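PDB 3UBG: neural-cadherin from Drosophila melanogaster, which mediates calcium-dependent, preferentially homophilic adhesion between cells, through an ectodomain of cadherin repeats, here represented by repeats 2 to 4. Local coordinates for residues T6-F11 against N89-I94; F11-G16 against W58-L63; N100-Y105 against D134-H139. One frame throughout, in Å; residues are numbered along the deposited sequence.

Interaction 1 of 3, residues T6-F11 against N89-I94; sequences TKRIEF and NQRVII
Lys-7 and Ile-93 sit in two neighbouring parallel strands, 6-11 and 89-94, whose axes approach to 4.6 Å with an angle of 11° between their directions. Three backbone bonds join them: Lys-7 N gives to Arg-91 O, Ile-93 N to Lys-7 O at 2.6 Å, and Ile-9 N to Ile-93 O. This parallel pairing of the first strand with the last belongs to the cadherin repeat, a beta sandwich. On the face carrying Val-92 and Ile-94, Ile-9 lies alongside Ile-94, CG2 to CG1 at 4.1 Å, and the edge of the Phe-11 ring receives Ile-94 CG2, 3.7 Å from Phe-11 CD1. Phe-24 and Trp-58 close over this apolar side, where branched residues suit an extended backbone. The other face is mixed. Thr-6 and Arg-91 run side by side, and with chi1 at -61° the Thr-6 methyl CG2 turns to Arg-91 O, 3.3 Å away, while OG1 is left beside its own backbone N. That hydroxyl takes part in two water bridges, to Arg-91 NH1 and to Arg-91 N. Ile-93 CD1 lies 3.5 Å above the plane of the Arg-91 guanidinium, over its centre, and Asp-70 pairs with the same group. The contact thus has an apolar side facing the sandwich interior and a hydrated one where Arg-91 is flattened on an isoleucine, its charge probably offset by Asp-70, with Arg-8 close by.

Interaction 2 of 3, residues F11-G16 against W58-L63; sequences FTEADG and WDYEEL. With CA (calcium ion), chain F; CA (calcium ion), chain E.
Trp-58 presents one face of its indole to Gly-16, whose CA lies 3.3 Å above the ring plane, nearer its border than its middle; a CB on Gly-16 would collide with Trp-58 CD2. At the ring's edge, Phe-11 CB touches Trp-58 CZ3 at 3.6 Å, and the two aromatic planes meet obliquely at 56°. Trp-58 N also donates to Gly-16 O, so backbone as well as ring holds the turn. Replacing Trp-58 by an alanine is likely to open a gap against Gly-16 CA and beside Phe-11, taking the apolar surface from the turn.

Glu-13, with CG set between the backbone N and carbonyl carbon (chi1 65°) and the chain extended beyond it, crosses Tyr-60 at about a right angle, its carboxylate 63° from the phenol ring. Tyr-60 N donates a hydrogen bond to Glu-13 OE2 at 2.6 Å, from above the carboxylate plane. That OE2 binds one calcium ion with Asp-59 OD1 and Glu-61 OE1; Glu-13 OE1 binds a second, which Glu-61 grips with both oxygens. Glutamate is long enough to reach both. Asp-59 and Glu-61 fit the cadherin Asp-X-Glu motif. The gathering of carboxylates is probably tolerated because two cations lie among them.

Interaction 3 of 3, residues N100-Y105 against D134-H139; sequences NDEPPY and DPDTDH. With CA (calcium ion), chain D; CA (calcium ion), chain F; CA (calcium ion), chain E; ZN (zinc ion), chain C.
Asn-100 reaches Asp-136 with its amide carbon swung opposite the backbone N (chi1 -163°), whereas Asp-136 keeps CG beside its own N (chi1 -54°); the two side chains then cross at about a right angle at one calcium ion. This is part of the three-calcium junction between cadherin repeats: Asn-100, Asp-101 and Glu-102 belong to a linker resembling the Asp-X-Asn-Asp-Asn motif, and Asp-134 and Asp-136 form the Asp-X-Asp motif of the next repeat. Asn-100 OD1 and Asp-136 OD2 come within 2.5 Å of each other because both bind that calcium. Asp-134 clasps it with both oxygens, Glu-102 adds its carbonyl O at 2.4 Å, and Asp-185 and Gln-196 complete the shell. Asp-136 OD1 binds a second calcium alongside Asp-101 OD1. Asp-101 chelates a third with both oxygens, its OD1 bridging the two ions, and Glu-102 OE2 joins it there. Glu-102 N donates to the syn lone pair of Asp-136 OD2 at 170°, while Asp-101 N makes only a weak bond to that oxygen. The other loop forms an Asx turn: Asp-136 N meets Asp-134 OD1 almost in line with its C-O bond. Proline suits the place between the aspartates, needing no N-H partner. Its ring packs beside the linker, with Pro-135 CG 3.6 Å from Glu-102 CB and Pro-135 CD 3.3 Å from Pro-103 O.

In the fold
From the N terminus, strand 3-12 enters interaction 1, which pairs it with strand 87-97 and closes the long loop of the first repeat of this chain. Within that loop falls interaction 2, where the turn after strand 3-12 meets the loop 58-63. The two share Phe-11, and Ile-94 of interaction 1 packs on Trp-58 of interaction 2. Interaction 3 opens only after both have closed, as the linker beyond strand 87-97 meets the loop 134-139 of the next repeat. Interactions 2 and 3, with centres 13 Å apart, share two calcium ions, so the metals bind the one repeat, the linker and the next together, in keeping with the known rigidifying role of calcium between cadherin domains.

Interaction 1 of 3, residues T6-F11 against N89-I94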
# COMPACT_ATOMS: atom_id res chain seq x y z
N THR A 6 15.75 -32.29 15.03
CA THR A 6 15.20 -31.27 14.17
C THR A 6 16.06 -31.04 12.94
O THR A 6 17.28 -31.03 13.01
CB THR A 6 15.07 -29.97 14.93
OG1 THR A 6 14.18 -30.18 16.03
CG2 THR A 6 14.52 -28.87 14.02
N LYS A 7 15.40 -30.86 11.81
CA LYS A 7 16.11 -30.51 10.59
C LYS A 7 16.13 -28.98 10.40
O LYS A 7 15.09 -28.32 10.28
CB LYS A 7 15.47 -31.21 9.39
CG LYS A 7 16.02 -30.80 8.05
CD LYS A 7 17.37 -31.39 7.79
CE LYS A 7 17.79 -31.10 6.35
NZ LYS A 7 18.89 -31.97 5.85
N ARG A 8 17.34 -28.44 10.39
CA ARG A 8 17.56 -27.03 10.21
C ARG A 8 18.31 -26.82 8.90
O ARG A 8 19.32 -27.47 8.65
CB ARG A 8 18.31 -26.47 11.41
CG ARG A 8 17.64 -26.81 12.76
CD ARG A 8 18.45 -26.34 13.99
NE ARG A 8 17.58 -25.87 15.07
CZ ARG A 8 17.28 -26.57 16.17
NH1 ARG A 8 17.77 -27.79 16.35
NH2 ARG A 8 16.48 -26.05 17.09
N ILE A 9 17.81 -25.91 8.07
CA ILE A 9 18.39 -25.74 6.75
C ILE A 9 18.13 -24.33 6.20
O ILE A 9 17.11 -23.69 6.50
CB ILE A 9 17.90 -26.87 5.80
CG1 ILE A 9 18.65 -26.86 4.46
CG2 ILE A 9 16.39 -26.83 5.61
CD1 ILE A 9 18.41 -28.15 3.65
N GLU A 10 19.06 -23.89 5.37
CA GLU A 10 19.15 -22.54 4.87
C GLU A 10 18.77 -22.44 3.40
O GLU A 10 19.12 -23.31 2.61
CB GLU A 10 20.61 -22.16 4.93
CG GLU A 10 21.00 -21.14 5.93
CD GLU A 10 22.40 -20.66 5.64
OE1 GLU A 10 23.36 -21.34 6.08
OE2 GLU A 10 22.54 -19.62 4.96
N PHE A 11 18.11 -21.35 3.02
CA PHE A 11 17.86 -21.07 1.61
C PHE A 11 17.55 -19.59 1.41
O PHE A 11 17.12 -18.90 2.33
CB PHE A 11 16.65 -21.86 1.08
CG PHE A 11 16.87 -23.35 0.98
CD1 PHE A 11 16.28 -24.21 1.91
CD2 PHE A 11 17.61 -23.90 -0.06
CE1 PHE A 11 16.45 -25.59 1.81
CE2 PHE A 11 17.78 -25.28 -0.17
CZ PHE A 11 17.20 -26.13 0.76
N ASN A 89 7.80 -38.13 15.67
CA ASN A 89 7.58 -36.75 15.29
C ASN A 89 8.92 -36.13 14.96
O ASN A 89 9.93 -36.47 15.55
CB ASN A 89 6.93 -35.96 16.44
CG ASN A 89 5.42 -36.15 16.52
OD1 ASN A 89 4.88 -37.18 16.11
ND2 ASN A 89 4.73 -35.15 17.05
N GLN A 90 8.94 -35.21 14.00
CA GLN A 90 10.18 -34.50 13.66
C GLN A 90 9.87 -33.07 13.26
O GLN A 90 8.91 -32.81 12.55
CB GLN A 90 10.94 -35.19 12.53
CG GLN A 90 12.22 -34.47 12.18
CD GLN A 90 12.93 -35.07 11.00
OE1 GLN A 90 12.32 -35.79 10.19
NE2 GLN A 90 14.22 -34.78 10.87
N ARG A 91 10.69 -32.14 13.73
CA ARG A 91 10.46 -30.74 13.41
C ARG A 91 11.44 -30.31 12.34
O ARG A 91 12.56 -30.82 12.27
CB ARG A 91 10.63 -29.87 14.66
CG ARG A 91 10.44 -28.39 14.43
CD ARG A 91 10.89 -27.66 15.67
NE ARG A 91 10.55 -26.24 15.69
CZ ARG A 91 11.18 -25.36 16.45
NH1 ARG A 91 12.18 -25.75 17.23
NH2 ARG A 91 10.83 -24.08 16.43
N VAL A 92 10.99 -29.38 11.50
CA VAL A 92 11.80 -28.88 10.40
C VAL A 92 11.78 -27.37 10.37
O VAL A 92 10.71 -26.75 10.41
CB VAL A 92 11.30 -29.43 9.04
CG1 VAL A 92 12.21 -28.96 7.93
CG2 VAL A 92 11.24 -30.96 9.08
N ILE A 93 12.96 -26.78 10.31
CA ILE A 93 13.08 -25.33 10.31
C ILE A 93 13.91 -24.92 9.11
O ILE A 93 15.09 -25.27 9.03
CB ILE A 93 13.78 -24.83 11.57
CG1 ILE A 93 13.11 -25.42 12.83
CG2 ILE A 93 13.82 -23.29 11.58
CD1 ILE A 93 13.82 -25.08 14.13
N ILE A 94 13.28 -24.20 8.19
CA ILE A 94 13.94 -23.70 6.98
C ILE A 94 14.20 -22.22 7.15
O ILE A 94 13.25 -21.44 7.22
CB ILE A 94 13.05 -23.90 5.73
CG1 ILE A 94 12.61 -25.37 5.61
CG2 ILE A 94 13.79 -23.46 4.48
CD1 ILE A 94 11.73 -25.69 4.38
O HOH W 1 13.35 -28.38 18.18
O HOH W 2 12.59 -32.33 16.03

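Interaction 2 of 3, residues F11-G16 against W58-L63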
# COMPACT_ATOMS: atom_id res chain seq x y z
N PHE A 11 18.11 -21.35 3.02
CA PHE A 11 17.86 -21.07 1.61
C PHE A 11 17.55 -19.59 1.41
O PHE A 11 17.12 -18.90 2.33
CB PHE A 11 16.65 -21.86 1.08
CG PHE A 11 16.87 -23.35 0.98
CD1 PHE A 11 16.28 -24.21 1.91
CD2 PHE A 11 17.61 -23.90 -0.06
CE1 PHE A 11 16.45 -25.59 1.81
CE2 PHE A 11 17.78 -25.28 -0.17
CZ PHE A 11 17.20 -26.13 0.76
N THR A 12 17.77 -19.11 0.20
CA THR A 12 17.19 -17.85 -0.23
C THR A 12 15.72 -18.05 -0.56
O THR A 12 15.30 -19.16 -0.94
CB THR A 12 17.91 -17.30 -1.47
OG1 THR A 12 17.56 -18.09 -2.62
CG2 THR A 12 19.44 -17.33 -1.26
N GLU A 13 14.92 -16.99 -0.42
CA GLU A 13 13.54 -17.06 -0.89
C GLU A 13 13.47 -17.40 -2.38
O GLU A 13 12.50 -17.98 -2.87
CB GLU A 13 12.79 -15.76 -0.59
CG GLU A 13 13.35 -14.56 -1.34
CD GLU A 13 12.70 -13.24 -0.94
OE1 GLU A 13 13.43 -12.24 -0.89
OE2 GLU A 13 11.48 -13.20 -0.67
N ALA A 14 14.53 -17.06 -3.12
CA ALA A 14 14.55 -17.36 -4.55
C ALA A 14 14.78 -18.85 -4.85
O ALA A 14 14.42 -19.34 -5.92
CB ALA A 14 15.59 -16.51 -5.27
N ASP A 15 15.39 -19.57 -3.92
CA ASP A 15 15.53 -21.01 -4.08
C ASP A 15 14.15 -21.66 -4.07
O ASP A 15 13.97 -22.75 -4.59
CB ASP A 15 16.39 -21.61 -2.95
CG ASP A 15 17.81 -21.12 -2.97
OD1 ASP A 15 18.36 -20.86 -4.06
OD2 ASP A 15 18.40 -21.00 -1.89
N GLY A 16 13.18 -20.98 -3.47
CA GLY A 16 11.79 -21.40 -3.50
C GLY A 16 10.95 -20.61 -4.51
O GLY A 16 9.78 -20.33 -4.27
N TRP A 58 8.16 -19.07 -2.25
CA TRP A 58 8.70 -18.53 -1.03
C TRP A 58 8.78 -17.02 -1.13
O TRP A 58 9.05 -16.47 -2.20
CB TRP A 58 10.05 -19.16 -0.74
CG TRP A 58 9.92 -20.60 -0.27
CD1 TRP A 58 8.76 -21.30 -0.06
CD2 TRP A 58 10.98 -21.51 0.01
NE1 TRP A 58 9.03 -22.57 0.36
CE2 TRP A 58 10.39 -22.73 0.41
CE3 TRP A 58 12.38 -21.41 -0.02
CZ2 TRP A 58 11.16 -23.86 0.78
CZ3 TRP A 58 13.15 -22.54 0.34
CH2 TRP A 58 12.53 -23.74 0.74
N ASP A 59 8.54 -16.34 -0.01
CA ASP A 59 8.50 -14.89 0.03
C ASP A 59 8.91 -14.40 1.41
O ASP A 59 8.13 -14.44 2.37
CB ASP A 59 7.12 -14.38 -0.38
CG ASP A 59 7.01 -12.85 -0.36
OD1 ASP A 59 8.03 -12.14 -0.28
OD2 ASP A 59 5.86 -12.36 -0.43
N TYR A 60 10.16 -13.94 1.49
CA TYR A 60 10.76 -13.42 2.70
C TYR A 60 9.93 -12.27 3.29
O TYR A 60 9.80 -12.15 4.50
CB TYR A 60 12.19 -12.97 2.36
CG TYR A 60 12.96 -12.41 3.54
CD1 TYR A 60 13.78 -13.22 4.32
CD2 TYR A 60 12.88 -11.05 3.86
CE1 TYR A 60 14.48 -12.70 5.40
CE2 TYR A 60 13.56 -10.53 4.93
CZ TYR A 60 14.36 -11.35 5.70
OH TYR A 60 15.04 -10.78 6.76
N GLU A 61 9.36 -11.44 2.43
CA GLU A 61 8.49 -10.36 2.87
C GLU A 61 7.21 -10.84 3.58
O GLU A 61 6.73 -10.17 4.47
CB GLU A 61 8.14 -9.42 1.71
CG GLU A 61 9.29 -8.50 1.30
CD GLU A 61 10.53 -9.24 0.81
OE1 GLU A 61 10.38 -10.20 0.02
OE2 GLU A 61 11.67 -8.86 1.20
N GLU A 62 6.66 -11.98 3.22
CA GLU A 62 5.48 -12.44 3.94
C GLU A 62 5.74 -13.29 5.20
O GLU A 62 4.82 -13.55 5.96
CB GLU A 62 4.50 -13.15 3.01
CG GLU A 62 3.85 -12.25 1.96
CD GLU A 62 3.49 -10.87 2.49
OE1 GLU A 62 2.91 -10.79 3.60
OE2 GLU A 62 3.80 -9.87 1.81
N LEU A 63 6.98 -13.73 5.43
CA LEU A 63 7.27 -14.50 6.64
C LEU A 63 7.22 -13.63 7.90
O LEU A 63 7.42 -12.40 7.84
CB LEU A 63 8.62 -15.20 6.54
CG LEU A 63 8.80 -16.27 5.47
CD1 LEU A 63 10.26 -16.68 5.41
CD2 LEU A 63 7.91 -17.48 5.73
CA CA F . 9.89 -11.68 -1.95
CA CA E . 12.93 -9.73 -0.87
O HOH W 3 10.51 -16.78 -4.25
O HOH W 4 8.72 -13.85 -3.16

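Interaction 3 of 3, residues N100-Y105 against D134-H139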
# COMPACT_ATOMS: atom_id res chain seq x y z
N ASN A 100 16.74 -9.44 -3.30
CA ASN A 100 16.11 -8.21 -3.72
C ASN A 100 15.16 -8.49 -4.88
O ASN A 100 15.59 -8.64 -6.02
CB ASN A 100 17.16 -7.17 -4.11
CG ASN A 100 16.60 -5.75 -4.16
OD1 ASN A 100 15.50 -5.53 -4.64
ND2 ASN A 100 17.37 -4.80 -3.67
N ASP A 101 13.87 -8.57 -4.58
CA ASP A 101 12.92 -9.12 -5.53
C ASP A 101 11.55 -8.47 -5.45
O ASP A 101 10.58 -8.98 -6.03
CB ASP A 101 12.80 -10.63 -5.32
CG ASP A 101 12.02 -11.00 -4.07
OD1 ASP A 101 11.92 -10.16 -3.16
OD2 ASP A 101 11.50 -12.13 -3.99
N GLU A 102 11.44 -7.36 -4.73
CA GLU A 102 10.18 -6.63 -4.66
C GLU A 102 10.33 -5.21 -5.19
O GLU A 102 11.30 -4.53 -4.90
CB GLU A 102 9.64 -6.62 -3.23
CG GLU A 102 9.47 -8.00 -2.63
CD GLU A 102 8.51 -8.88 -3.44
OE1 GLU A 102 7.80 -8.36 -4.32
OE2 GLU A 102 8.44 -10.09 -3.18
N PRO A 103 9.38 -4.76 -6.01
CA PRO A 103 9.51 -3.40 -6.57
C PRO A 103 9.30 -2.31 -5.52
O PRO A 103 8.61 -2.54 -4.53
CB PRO A 103 8.40 -3.37 -7.63
CG PRO A 103 7.36 -4.34 -7.12
CD PRO A 103 8.16 -5.45 -6.46
N PRO A 104 9.89 -1.12 -5.72
CA PRO A 104 9.61 0.04 -4.87
C PRO A 104 8.23 0.66 -5.12
O PRO A 104 7.62 0.43 -6.16
CB PRO A 104 10.69 1.04 -5.28
CG PRO A 104 10.97 0.69 -6.71
CD PRO A 104 10.92 -0.81 -6.74
N TYR A 105 7.77 1.45 -4.17
CA TYR A 105 6.47 2.07 -4.26
C TYR A 105 6.53 3.46 -3.63
O TYR A 105 7.35 3.71 -2.74
CB TYR A 105 5.42 1.20 -3.56
CG TYR A 105 5.74 0.93 -2.12
CD1 TYR A 105 5.20 1.72 -1.11
CD2 TYR A 105 6.60 -0.10 -1.77
CE1 TYR A 105 5.50 1.48 0.21
CE2 TYR A 105 6.90 -0.35 -0.44
CZ TYR A 105 6.35 0.44 0.55
OH TYR A 105 6.66 0.21 1.88
N ASP A 134 10.95 0.66 -0.45
CA ASP A 134 11.15 -0.61 -1.10
C ASP A 134 11.24 -1.70 -0.02
O ASP A 134 11.91 -1.51 0.98
CB ASP A 134 12.42 -0.57 -1.93
CG ASP A 134 12.66 -1.87 -2.67
OD1 ASP A 134 12.97 -2.91 -2.02
OD2 ASP A 134 12.55 -1.82 -3.91
N PRO A 135 10.58 -2.84 -0.24
CA PRO A 135 10.39 -3.87 0.78
C PRO A 135 11.65 -4.66 1.11
O PRO A 135 11.72 -5.21 2.19
CB PRO A 135 9.33 -4.80 0.16
CG PRO A 135 8.72 -4.02 -0.97
CD PRO A 135 9.81 -3.12 -1.46
N ASP A 136 12.63 -4.70 0.23
CA ASP A 136 13.80 -5.53 0.50
C ASP A 136 14.72 -4.90 1.55
O ASP A 136 14.64 -3.71 1.81
CB ASP A 136 14.53 -5.83 -0.80
CG ASP A 136 13.61 -6.45 -1.84
OD1 ASP A 136 12.79 -7.30 -1.47
OD2 ASP A 136 13.64 -6.10 -3.01
N THR A 137 15.56 -5.72 2.18
CA THR A 137 16.51 -5.22 3.18
C THR A 137 17.65 -4.50 2.48
O THR A 137 18.39 -3.76 3.11
CB THR A 137 17.10 -6.37 4.04
OG1 THR A 137 17.95 -7.20 3.24
CG2 THR A 137 16.00 -7.23 4.65
N ASP A 138 17.74 -4.68 1.17
CA ASP A 138 18.92 -4.36 0.38
C ASP A 138 18.66 -3.32 -0.74
O ASP A 138 19.27 -3.36 -1.81
CB ASP A 138 19.40 -5.68 -0.23
CG ASP A 138 20.64 -5.54 -1.08
OD1 ASP A 138 21.43 -4.58 -0.86
OD2 ASP A 138 20.84 -6.42 -1.96
N HIS A 139 17.76 -2.38 -0.49
CA HIS A 139 17.35 -1.43 -1.53
C HIS A 139 18.34 -0.30 -1.80
O HIS A 139 19.20 -0.00 -1.00
CB HIS A 139 16.02 -0.82 -1.16
CG HIS A 139 16.02 -0.20 0.20
ND1 HIS A 139 16.59 1.02 0.46
CD2 HIS A 139 15.55 -0.66 1.39
CE1 HIS A 139 16.45 1.32 1.74
NE2 HIS A 139 15.82 0.31 2.32
CA CA D . 13.53 -4.05 -4.26
CA CA F . 9.89 -11.68 -1.95
CA CA E . 12.93 -9.73 -0.87
ZN ZN C . 15.46 0.19 4.47
O HOH W 4 8.72 -13.85 -3.16